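Methoxy mycolic acid synthase 2 (Mycobacterium tuberculosis, PDB 1TPY) converts a double bond at the distal position of alpha mycolic acids into a cis cyclopropane ring, using S-adenosyl-L-methionine as methylene donor. Local coordinates at residues A[171-176]-A[207-212]; A[78-83]-A[104-109]; A[121-126]-A[148-153]; A[153-158]-A[216-221]. One frame throughout, in Å; residues are numbered along the deposited sequence.

Contact 1: residues A[171-176]-A[207-212]; sequences GLTRQQ and TIEMVE
T173 and T207 meet where two helices start, and the motif that shapes the 171-176 side is a capping box. T173 sits at the N-cap of helix 174-179: its OG1 accepts from Q176 N at 3.1 Å, while its own N donates to Q176 OE1 at 2.9 Å, tilted 26° from that amide's carbonyl plane. T207 holds the N-cap position of helix 208-218, but its hydroxyl makes no capping bond and is turned to the first segment instead.

Van der Waals contact between the two threonines is close. With T173 OG1 committed to the cap (chi1 58°), the methyl CG2 is the branch presented to the neighbour, and it lies 3.1 Å from T207 OG1. Beyond it, the carboxylate of E209 reaches back from the first turn of its helix, OE2 lying 3.9 Å from the same T173 CG2. I208, by contrast, packs on the sheet through T170, R225 and N281.

Among the polar contacts, the CA-H of T207 points at G171 O, 3.4 Å from CA to O. Much of the polar joining is done by one water, which makes four hydrogen bonds. It donates to G171 O at 2.7 Å and to Q176 OE1, and it accepts from T207 OG1. Q176 OE1 therefore serves two donors at once, the capping-box N-H and the water, and the box is wired to the start of the second helix. The water's fourth bond is accepted from the helix-opening amide, I208 N, at 2.8 Å.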
# COMPACT_ATOMS: atom_id res chain seq x y z
N GLY A 171 -8.73 8.52 5.78
CA GLY A 171 -9.84 8.47 6.70
C GLY A 171 -10.62 9.75 6.54
O GLY A 171 -10.05 10.79 6.22
N LEU A 172 -11.93 9.69 6.74
CA LEU A 172 -12.75 10.88 6.64
C LEU A 172 -12.50 11.71 7.90
O LEU A 172 -12.22 11.15 8.95
CB LEU A 172 -14.23 10.52 6.59
CG LEU A 172 -14.90 10.23 5.25
CD1 LEU A 172 -14.28 8.99 4.60
CD2 LEU A 172 -16.39 10.04 5.49
N THR A 173 -12.60 13.02 7.78
CA THR A 173 -12.44 13.88 8.94
C THR A 173 -13.72 13.65 9.74
O THR A 173 -14.66 13.02 9.25
CB THR A 173 -12.36 15.36 8.54
OG1 THR A 173 -13.55 15.73 7.82
CG2 THR A 173 -11.14 15.60 7.65
N ARG A 174 -13.77 14.16 10.97
CA ARG A 174 -14.96 14.00 11.78
C ARG A 174 -16.13 14.70 11.11
O ARG A 174 -17.27 14.23 11.15
CB ARG A 174 -14.74 14.57 13.18
CG ARG A 174 -13.60 13.90 13.96
CD ARG A 174 -13.24 14.69 15.22
NE ARG A 174 -14.31 14.66 16.23
CZ ARG A 174 -14.71 13.56 16.86
NH1 ARG A 174 -15.68 13.62 17.75
NH2 ARG A 174 -14.13 12.39 16.59
N GLN A 175 -15.86 15.84 10.48
CA GLN A 175 -16.91 16.60 9.82
C GLN A 175 -17.44 15.86 8.60
O GLN A 175 -18.64 15.87 8.35
CB GLN A 175 -16.39 17.99 9.41
CG GLN A 175 -17.46 18.91 8.78
CD GLN A 175 -18.68 19.11 9.67
OE1 GLN A 175 -19.81 18.88 9.26
NE2 GLN A 175 -18.44 19.54 10.91
N GLN A 176 -16.56 15.22 7.84
CA GLN A 176 -17.00 14.48 6.67
C GLN A 176 -17.91 13.34 7.10
O GLN A 176 -18.92 13.07 6.45
CB GLN A 176 -15.80 13.95 5.88
CG GLN A 176 -14.92 15.06 5.29
CD GLN A 176 -13.70 14.54 4.55
OE1 GLN A 176 -13.04 13.61 5.00
NE2 GLN A 176 -13.39 15.15 3.41
N THR A 207 -5.75 12.01 6.29
CA THR A 207 -7.06 12.45 5.88
C THR A 207 -6.75 13.00 4.49
O THR A 207 -5.59 13.21 4.17
CB THR A 207 -7.60 13.58 6.79
OG1 THR A 207 -8.93 13.90 6.41
CG2 THR A 207 -6.76 14.82 6.67
N ILE A 208 -7.77 13.23 3.66
CA ILE A 208 -7.51 13.75 2.32
C ILE A 208 -6.82 15.11 2.35
O ILE A 208 -5.84 15.33 1.64
CB ILE A 208 -8.81 13.84 1.48
CG1 ILE A 208 -9.26 12.44 1.05
CG2 ILE A 208 -8.59 14.73 0.25
CD1 ILE A 208 -10.64 12.40 0.40
N GLU A 209 -7.33 16.03 3.17
CA GLU A 209 -6.73 17.36 3.24
C GLU A 209 -5.28 17.31 3.71
O GLU A 209 -4.47 18.14 3.30
CB GLU A 209 -7.55 18.27 4.17
CG GLU A 209 -7.80 17.69 5.55
CD GLU A 209 -8.70 18.57 6.39
OE1 GLU A 209 -9.53 19.29 5.81
OE2 GLU A 209 -8.58 18.54 7.63
N MET A 210 -4.94 16.34 4.55
CA MET A 210 -3.56 16.21 5.03
C MET A 210 -2.60 15.94 3.87
O MET A 210 -1.54 16.55 3.79
CB MET A 210 -3.44 15.09 6.06
CG MET A 210 -3.90 15.46 7.46
SD MET A 210 -3.87 14.01 8.57
CE MET A 210 -2.18 13.52 8.34
N VAL A 211 -2.98 15.02 2.99
CA VAL A 211 -2.17 14.69 1.82
C VAL A 211 -2.04 15.90 0.90
O VAL A 211 -0.94 16.26 0.47
CB VAL A 211 -2.79 13.52 1.01
CG1 VAL A 211 -1.98 13.28 -0.26
CG2 VAL A 211 -2.81 12.25 1.86
N GLU A 212 -3.17 16.53 0.60
CA GLU A 212 -3.19 17.71 -0.28
C GLU A 212 -2.33 18.84 0.27
O GLU A 212 -1.45 19.35 -0.41
CB GLU A 212 -4.61 18.23 -0.47
CG GLU A 212 -5.59 17.22 -1.02
CD GLU A 212 -6.99 17.79 -1.18
OE1 GLU A 212 -7.50 18.41 -0.21
OE2 GLU A 212 -7.58 17.62 -2.26
O HOH W 1 -10.45 12.72 4.35

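Contact 2: residues A[78-83]-A[104-109]; sequences TMRRAI and QKSFDE
F107 lays the outer end of its ring against M79 and the aliphatic part of R80. The methyl CE of M79 sits 3.6 Å from F107 CZ, and the sulfur lies in the plane of the ring at its edge, 5.3 Å from the centroid, which makes this a Met-aromatic contact. M79 bends at chi3 (-67°), bringing sulfur and methyl together against the outer end of the ring. On the next ring carbon, F107 CE2 touches R80 CG at 3.9 Å, with I83 CD1 farther off.

The R80 chain folds about CG-CD (chi3) and carries the guanidinium toward S106. There NH1 makes a weak, bent bond to S106 OG, 3.1 Å long with 128° at the hydrogen. Both atoms have stronger partners outside the two segments: W75 O for R80 NH1, and V103 O for S106 OG.

Helices 77-86 and 97-108 flank strand 89-94 in the Rossmann-like beta-alpha-beta-alpha part of the methyltransferase fold. Their local axes pass 11.2 Å apart and run at 23° to each other. That wide spacing is spanned by the long side chains and the ring, and V90 of the strand touches M79, I83 and F107. M79 also packs on C73 of the cofactor-binding loop. The chemistry implies a union made mainly by apolar fit, with the single arginine-serine bond a weak one beside it.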
# COMPACT_ATOMS: atom_id res chain seq x y z
N THR A 78 4.25 -5.04 -8.21
CA THR A 78 4.20 -3.76 -8.91
C THR A 78 5.47 -3.51 -9.71
O THR A 78 5.41 -3.16 -10.88
CB THR A 78 3.95 -2.60 -7.92
OG1 THR A 78 2.68 -2.79 -7.28
CG2 THR A 78 3.93 -1.26 -8.67
N MET A 79 6.63 -3.68 -9.08
CA MET A 79 7.89 -3.46 -9.79
C MET A 79 8.06 -4.43 -10.95
O MET A 79 8.40 -4.02 -12.05
CB MET A 79 9.09 -3.59 -8.84
CG MET A 79 9.20 -2.45 -7.85
SD MET A 79 10.68 -2.55 -6.86
CE MET A 79 10.33 -4.05 -5.88
N ARG A 80 7.81 -5.71 -10.70
CA ARG A 80 7.94 -6.70 -11.76
C ARG A 80 7.03 -6.35 -12.93
O ARG A 80 7.41 -6.52 -14.09
CB ARG A 80 7.62 -8.10 -11.24
CG ARG A 80 8.63 -8.63 -10.22
CD ARG A 80 8.48 -10.14 -10.03
NE ARG A 80 7.16 -10.51 -9.52
CZ ARG A 80 6.81 -10.47 -8.23
NH1 ARG A 80 7.67 -10.07 -7.31
NH2 ARG A 80 5.57 -10.81 -7.88
N ARG A 81 5.83 -5.86 -12.63
CA ARG A 81 4.88 -5.48 -13.68
C ARG A 81 5.36 -4.22 -14.41
O ARG A 81 5.15 -4.07 -15.61
CB ARG A 81 3.50 -5.20 -13.07
CG ARG A 81 2.45 -4.71 -14.06
CD ARG A 81 2.04 -5.78 -15.07
NE ARG A 81 0.89 -5.36 -15.87
CZ ARG A 81 0.37 -6.05 -16.88
NH1 ARG A 81 0.89 -7.22 -17.23
NH2 ARG A 81 -0.68 -5.58 -17.54
N ALA A 82 6.00 -3.32 -13.68
CA ALA A 82 6.50 -2.09 -14.27
C ALA A 82 7.60 -2.40 -15.30
O ALA A 82 7.70 -1.73 -16.33
CB ALA A 82 7.04 -1.17 -13.18
N ILE A 83 8.41 -3.41 -15.01
CA ILE A 83 9.48 -3.82 -15.90
C ILE A 83 8.94 -4.34 -17.22
O ILE A 83 9.37 -3.92 -18.29
CB ILE A 83 10.33 -4.94 -15.27
CG1 ILE A 83 11.03 -4.42 -14.02
CG2 ILE A 83 11.33 -5.47 -16.31
CD1 ILE A 83 11.86 -5.47 -13.32
N GLN A 104 13.78 -10.12 -3.82
CA GLN A 104 15.11 -10.42 -4.35
C GLN A 104 15.05 -11.71 -5.17
O GLN A 104 15.43 -11.74 -6.34
CB GLN A 104 16.11 -10.57 -3.20
CG GLN A 104 17.53 -10.90 -3.63
CD GLN A 104 18.14 -9.82 -4.50
OE1 GLN A 104 18.49 -10.06 -5.65
NE2 GLN A 104 18.27 -8.62 -3.95
N LYS A 105 14.57 -12.76 -4.54
CA LYS A 105 14.44 -14.06 -5.17
C LYS A 105 13.67 -13.96 -6.49
O LYS A 105 14.13 -14.44 -7.53
CB LYS A 105 13.74 -15.01 -4.19
CG LYS A 105 13.38 -16.38 -4.71
CD LYS A 105 12.69 -17.19 -3.61
CE LYS A 105 11.91 -18.38 -4.16
NZ LYS A 105 12.77 -19.32 -4.94
N SER A 106 12.50 -13.30 -6.46
CA SER A 106 11.69 -13.15 -7.68
C SER A 106 12.46 -12.38 -8.76
O SER A 106 12.30 -12.63 -9.95
CB SER A 106 10.39 -12.42 -7.36
OG SER A 106 10.58 -11.01 -7.34
N PHE A 107 13.28 -11.42 -8.34
CA PHE A 107 14.06 -10.64 -9.28
C PHE A 107 15.09 -11.53 -9.97
O PHE A 107 15.28 -11.45 -11.19
CB PHE A 107 14.76 -9.48 -8.56
CG PHE A 107 13.90 -8.24 -8.42
CD1 PHE A 107 14.24 -7.25 -7.51
CD2 PHE A 107 12.77 -8.07 -9.22
CE1 PHE A 107 13.46 -6.09 -7.40
CE2 PHE A 107 11.99 -6.92 -9.11
CZ PHE A 107 12.33 -5.93 -8.20
N ASP A 108 15.74 -12.38 -9.19
CA ASP A 108 16.75 -13.30 -9.70
C ASP A 108 16.17 -14.25 -10.75
O ASP A 108 16.82 -14.57 -11.74
CB ASP A 108 17.34 -14.11 -8.55
CG ASP A 108 18.20 -13.27 -7.63
OD1 ASP A 108 18.47 -13.72 -6.49
OD2 ASP A 108 18.61 -12.16 -8.04
N GLU A 109 14.93 -14.69 -10.52
CA GLU A 109 14.25 -15.60 -11.42
C GLU A 109 13.73 -14.93 -12.68
O GLU A 109 13.20 -15.60 -13.57
CB GLU A 109 13.09 -16.29 -10.69
CG GLU A 109 13.51 -17.29 -9.62
CD GLU A 109 12.32 -17.94 -8.93
OE1 GLU A 109 11.64 -17.25 -8.14
OE2 GLU A 109 12.06 -19.14 -9.19

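Contact 3: residues A[121-126]-A[148-153]; sequences AGWEQF and ADFFAR. With SAH (S-adenosyl-L-homocysteine), chain C.
R153 pins the backbone of the 121-126 loop with a single nitrogen. Its NH1 donates to F126 O at 2.8 Å and to E124 O at 3.2 Å. The second bond is nearly straight, at 167°, and lies in the guanidinium plane, yet it comes down on the E124 carbonyl from above its plane. Bends at chi2 and chi3 bring the guanidinium back to the loop, where NH1 meets one carbonyl within the 3-10 turn (E124) and one just past it (F126).

The same turn reads the adenine of S-adenosyl-L-homocysteine. W123 N donates to the ligand's N1, and the ligand's N6 donates to E124 OE1 at 3.0 Å; E124 OE2 in turn forms a salt bridge with R146, which should steady the carboxylate and keep it negative.

Outward from these bonds, the W123 indole rests on helix 147-157. F150 CA stands over the six-membered ring, 3.7 Å from its centroid, in a CH-pi contact. The F150 side chain leaves its backbone with CG anti to N (chi1 166°) and turns its edge to the five-membered ring, a T-shaped pair with planes at 79° and centroids 5.2 Å apart. E124 OE1 lies over the rim of the opposite indole face. D149 CB meets W123 CH2 at 3.9 Å, and F142 adds another ring beside W123 and F150.

The chemistry is consistent with a second-shell role: the helix supports the loop carbonyls and one indole face, and so probably helps place W123 N, while R146 orients the E124 carboxylate.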
# COMPACT_ATOMS: atom_id res chain seq x y z
N ALA A 121 15.01 -1.11 3.73
CA ALA A 121 15.20 0.24 4.25
C ALA A 121 13.95 1.09 4.02
O ALA A 121 13.08 0.73 3.23
CB ALA A 121 16.40 0.89 3.55
N GLY A 122 13.87 2.21 4.72
CA GLY A 122 12.72 3.08 4.55
C GLY A 122 13.07 4.18 3.57
O GLY A 122 14.23 4.30 3.16
N TRP A 123 12.08 4.97 3.17
CA TRP A 123 12.36 6.07 2.27
C TRP A 123 13.28 7.03 3.01
O TRP A 123 14.14 7.66 2.42
CB TRP A 123 11.07 6.81 1.88
CG TRP A 123 10.25 7.23 3.06
CD1 TRP A 123 9.25 6.52 3.66
CD2 TRP A 123 10.38 8.44 3.82
NE1 TRP A 123 8.76 7.21 4.75
CE2 TRP A 123 9.44 8.39 4.87
CE3 TRP A 123 11.22 9.56 3.72
CZ2 TRP A 123 9.30 9.42 5.81
CZ3 TRP A 123 11.08 10.58 4.65
CH2 TRP A 123 10.14 10.50 5.68
N GLU A 124 13.10 7.12 4.33
CA GLU A 124 13.93 8.03 5.10
C GLU A 124 15.43 7.74 4.98
O GLU A 124 16.26 8.60 5.27
CB GLU A 124 13.48 8.07 6.58
CG GLU A 124 13.03 6.77 7.23
CD GLU A 124 11.56 6.42 6.97
OE1 GLU A 124 11.24 5.92 5.87
OE2 GLU A 124 10.72 6.63 7.87
N GLN A 125 15.77 6.54 4.52
CA GLN A 125 17.16 6.15 4.35
C GLN A 125 17.58 6.15 2.88
O GLN A 125 18.72 5.82 2.56
CB GLN A 125 17.39 4.76 4.94
CG GLN A 125 17.25 4.68 6.45
CD GLN A 125 17.19 3.25 6.96
OE1 GLN A 125 17.75 2.93 8.01
NE2 GLN A 125 16.51 2.39 6.22
N PHE A 126 16.66 6.53 2.01
CA PHE A 126 16.92 6.55 0.57
C PHE A 126 17.07 7.99 0.06
O PHE A 126 16.23 8.84 0.33
CB PHE A 126 15.78 5.86 -0.16
CG PHE A 126 16.10 5.47 -1.57
CD1 PHE A 126 16.90 4.36 -1.82
CD2 PHE A 126 15.62 6.22 -2.64
CE1 PHE A 126 17.21 3.99 -3.13
CE2 PHE A 126 15.93 5.86 -3.94
CZ PHE A 126 16.72 4.75 -4.19
N ALA A 148 5.44 15.43 6.10
CA ALA A 148 6.20 16.55 5.54
C ALA A 148 7.57 16.10 5.03
O ALA A 148 7.94 16.40 3.89
CB ALA A 148 6.38 17.65 6.60
N ASP A 149 8.32 15.39 5.87
CA ASP A 149 9.63 14.91 5.46
C ASP A 149 9.51 13.93 4.29
O ASP A 149 10.36 13.93 3.40
CB ASP A 149 10.35 14.24 6.63
CG ASP A 149 10.98 15.24 7.57
OD1 ASP A 149 10.78 16.46 7.36
OD2 ASP A 149 11.68 14.83 8.52
N PHE A 150 8.46 13.11 4.28
CA PHE A 150 8.29 12.16 3.18
C PHE A 150 8.21 12.88 1.84
O PHE A 150 8.96 12.57 0.92
CB PHE A 150 7.03 11.32 3.34
CG PHE A 150 6.64 10.58 2.08
CD1 PHE A 150 7.41 9.53 1.60
CD2 PHE A 150 5.53 10.99 1.34
CE1 PHE A 150 7.10 8.90 0.40
CE2 PHE A 150 5.21 10.36 0.14
CZ PHE A 150 5.99 9.31 -0.34
N PHE A 151 7.29 13.83 1.73
CA PHE A 151 7.12 14.57 0.49
C PHE A 151 8.37 15.36 0.11
O PHE A 151 8.72 15.44 -1.06
CB PHE A 151 5.91 15.51 0.59
CG PHE A 151 4.59 14.78 0.62
CD1 PHE A 151 3.78 14.84 1.74
CD2 PHE A 151 4.17 14.04 -0.48
CE1 PHE A 151 2.56 14.15 1.78
CE2 PHE A 151 2.96 13.35 -0.45
CZ PHE A 151 2.15 13.41 0.68
N ALA A 152 9.05 15.92 1.10
CA ALA A 152 10.26 16.69 0.82
C ALA A 152 11.28 15.77 0.14
O ALA A 152 11.93 16.16 -0.84
CB ALA A 152 10.84 17.26 2.12
N ARG A 153 11.42 14.55 0.65
CA ARG A 153 12.35 13.58 0.09
C ARG A 153 11.96 13.15 -1.33
O ARG A 153 12.79 13.09 -2.23
CB ARG A 153 12.43 12.33 0.97
CG ARG A 153 13.49 11.34 0.53
CD ARG A 153 14.87 11.98 0.57
NE ARG A 153 15.22 12.41 1.92
CZ ARG A 153 15.59 11.58 2.89
NH1 ARG A 153 15.67 10.27 2.66
NH2 ARG A 153 15.86 12.05 4.09
N SAH C . 2.97 -1.67 -2.14
CA SAH C . 2.70 -3.09 -1.90
CB SAH C . 2.78 -3.45 -0.40
CG SAH C . 1.88 -2.67 0.57
SD SAH C . 2.07 -3.21 2.29
C SAH C . 1.33 -3.48 -2.46
O SAH C . 0.58 -2.57 -2.85
OXT SAH C . 1.01 -4.68 -2.47
C5' SAH C . 2.92 -1.79 3.04
C4' SAH C . 4.37 -1.70 2.54
O4' SAH C . 4.98 -0.42 2.81
C3' SAH C . 5.29 -2.76 3.14
O3' SAH C . 6.14 -3.29 2.11
C2' SAH C . 6.08 -1.99 4.17
O2' SAH C . 7.32 -2.64 4.48
C1' SAH C . 6.23 -0.67 3.48
N9 SAH C . 6.60 0.49 4.40
C8 SAH C . 6.02 0.97 5.53
N7 SAH C . 6.58 1.99 6.08
C5 SAH C . 7.66 2.24 5.22
C6 SAH C . 8.70 3.20 5.21
N6 SAH C . 8.82 4.15 6.13
N1 SAH C . 9.62 3.15 4.18
C2 SAH C . 9.50 2.19 3.23
N3 SAH C . 8.57 1.23 3.15
C4 SAH C . 7.67 1.31 4.19

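Contact 4: residues A[153-158]-A[216-221]; sequences RAHKIL and AKTGFT
T218, in the last turn of helix 208-218, meets H155 twice. Its OG1 is bonded back to Q214 O, and this turns the methyl CG2 to H155 CB at 3.4 Å. Its carbonyl oxygen lies over one face of the imidazole, toward the rim, 3.3 Å from CD2; NE2 is nearby, but the angle is too poor for a hydrogen bond.

G219 follows with positive phi and closes the helix in a Schellman motif. Its CA comes within 4.0 Å of H155 NE2.

F220 then turns its ring face to the histidine. H155, whose CG is anti to N (chi1 -168°), directs the edge of its imidazole at that face in a T-shaped pair, planes at 85° and centroids 5.1 Å apart. F220 CZ lies 3.5 Å from H155 N and also touches A154 CB. At the ring's edge, L158 CD1 stands 4.0 Å from CE2, while the C-terminal K287 packs on F220 and bonds to the carbonyls of H155 and L158.

The last turn of helix 147-157 thus meets the end of helix 208-218 and the turn into strand 221-227. With no hydrogen bond between the segments, the chemistry implies mainly nonpolar, ring-edge and methyl packing; the carbonyl over the imidazole would probably favour a protonated ring.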
# COMPACT_ATOMS: atom_id res chain seq x y z
N ARG A 153 11.42 14.55 0.65
CA ARG A 153 12.35 13.58 0.09
C ARG A 153 11.96 13.15 -1.33
O ARG A 153 12.79 13.09 -2.23
CB ARG A 153 12.43 12.33 0.97
CG ARG A 153 13.49 11.34 0.53
CD ARG A 153 14.87 11.98 0.57
NE ARG A 153 15.22 12.41 1.92
CZ ARG A 153 15.59 11.58 2.89
NH1 ARG A 153 15.67 10.27 2.66
NH2 ARG A 153 15.86 12.05 4.09
N ALA A 154 10.68 12.85 -1.51
CA ALA A 154 10.16 12.44 -2.81
C ALA A 154 10.41 13.56 -3.81
O ALA A 154 10.80 13.31 -4.94
CB ALA A 154 8.67 12.15 -2.71
N HIS A 155 10.19 14.79 -3.36
CA HIS A 155 10.37 15.97 -4.19
C HIS A 155 11.86 16.15 -4.48
O HIS A 155 12.26 16.53 -5.58
CB HIS A 155 9.81 17.19 -3.45
CG HIS A 155 9.66 18.42 -4.30
ND1 HIS A 155 10.73 19.21 -4.66
CD2 HIS A 155 8.57 18.99 -4.86
CE1 HIS A 155 10.30 20.21 -5.41
NE2 HIS A 155 9.00 20.10 -5.54
N LYS A 156 12.69 15.85 -3.48
CA LYS A 156 14.13 15.98 -3.62
C LYS A 156 14.71 15.00 -4.64
O LYS A 156 15.52 15.39 -5.49
CB LYS A 156 14.80 15.77 -2.26
CG LYS A 156 16.30 16.03 -2.25
CD LYS A 156 16.60 17.50 -2.54
CE LYS A 156 18.06 17.86 -2.29
NZ LYS A 156 18.31 19.32 -2.48
N ILE A 157 14.31 13.74 -4.57
CA ILE A 157 14.87 12.73 -5.47
C ILE A 157 14.28 12.66 -6.87
O ILE A 157 14.86 12.02 -7.75
CB ILE A 157 14.84 11.32 -4.84
CG1 ILE A 157 13.40 10.81 -4.71
CG2 ILE A 157 15.49 11.36 -3.46
CD1 ILE A 157 13.31 9.41 -4.11
N LEU A 158 13.14 13.30 -7.09
CA LEU A 158 12.50 13.29 -8.41
C LEU A 158 13.07 14.35 -9.34
O LEU A 158 13.54 15.39 -8.89
CB LEU A 158 11.00 13.53 -8.29
CG LEU A 158 10.11 12.37 -7.86
CD1 LEU A 158 8.68 12.87 -7.68
CD2 LEU A 158 10.16 11.27 -8.90
N ALA A 216 1.30 19.94 -1.04
CA ALA A 216 1.29 21.24 -1.70
C ALA A 216 2.39 22.12 -1.13
O ALA A 216 3.01 22.90 -1.85
CB ALA A 216 -0.07 21.92 -1.52
N LYS A 217 2.62 21.99 0.17
CA LYS A 217 3.65 22.77 0.85
C LYS A 217 5.02 22.46 0.26
O LYS A 217 5.86 23.35 0.11
CB LYS A 217 3.64 22.48 2.35
CG LYS A 217 2.39 23.00 3.06
CD LYS A 217 2.41 22.70 4.54
CE LYS A 217 1.14 23.21 5.21
NZ LYS A 217 1.00 22.73 6.62
N THR A 218 5.22 21.19 -0.08
CA THR A 218 6.48 20.73 -0.64
C THR A 218 6.68 21.17 -2.09
O THR A 218 7.80 21.20 -2.60
CB THR A 218 6.57 19.19 -0.59
OG1 THR A 218 6.32 18.75 0.75
CG2 THR A 218 7.96 18.72 -1.01
N GLY A 219 5.58 21.51 -2.77
CA GLY A 219 5.69 21.95 -4.15
C GLY A 219 5.01 21.05 -5.16
O GLY A 219 5.14 21.28 -6.37
N PHE A 220 4.32 20.01 -4.70
CA PHE A 220 3.63 19.09 -5.60
C PHE A 220 2.27 19.67 -5.98
O PHE A 220 1.63 20.35 -5.18
CB PHE A 220 3.39 17.72 -4.96
CG PHE A 220 4.63 16.89 -4.75
CD1 PHE A 220 5.28 16.89 -3.52
CD2 PHE A 220 5.13 16.09 -5.77
CE1 PHE A 220 6.41 16.09 -3.31
CE2 PHE A 220 6.26 15.29 -5.57
CZ PHE A 220 6.90 15.29 -4.33
N THR A 221 1.84 19.37 -7.20
CA THR A 221 0.54 19.80 -7.70
C THR A 221 -0.30 18.53 -7.82
O THR A 221 0.13 17.56 -8.46
CB THR A 221 0.64 20.44 -9.10
OG1 THR A 221 1.26 21.73 -9.00
CG2 THR A 221 -0.75 20.61 -9.72

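Overall arrangement
Contact 2 is the buried one, an apolar helix pair beside strand 89-94; contact 1 is a surface contact about 34 Å away, centre to centre, across the middle of the chain, and relies largely on a water. Contacts 3 and 4 are partly buried and lie between these extremes in character. They share helix 147-157, whose R153 works in contact 3; their centres are about 11 Å apart, and both use T-shaped ring pairs, but only contact 3 adds direct polar bonds and touches the bound ligand. Contacts 1 and 4 use the beginning and end of helix 208-218, one meeting a capped helix start and the other a helix end. F151 of contact 3's helix segment packs on T218 and F220 of contact 4.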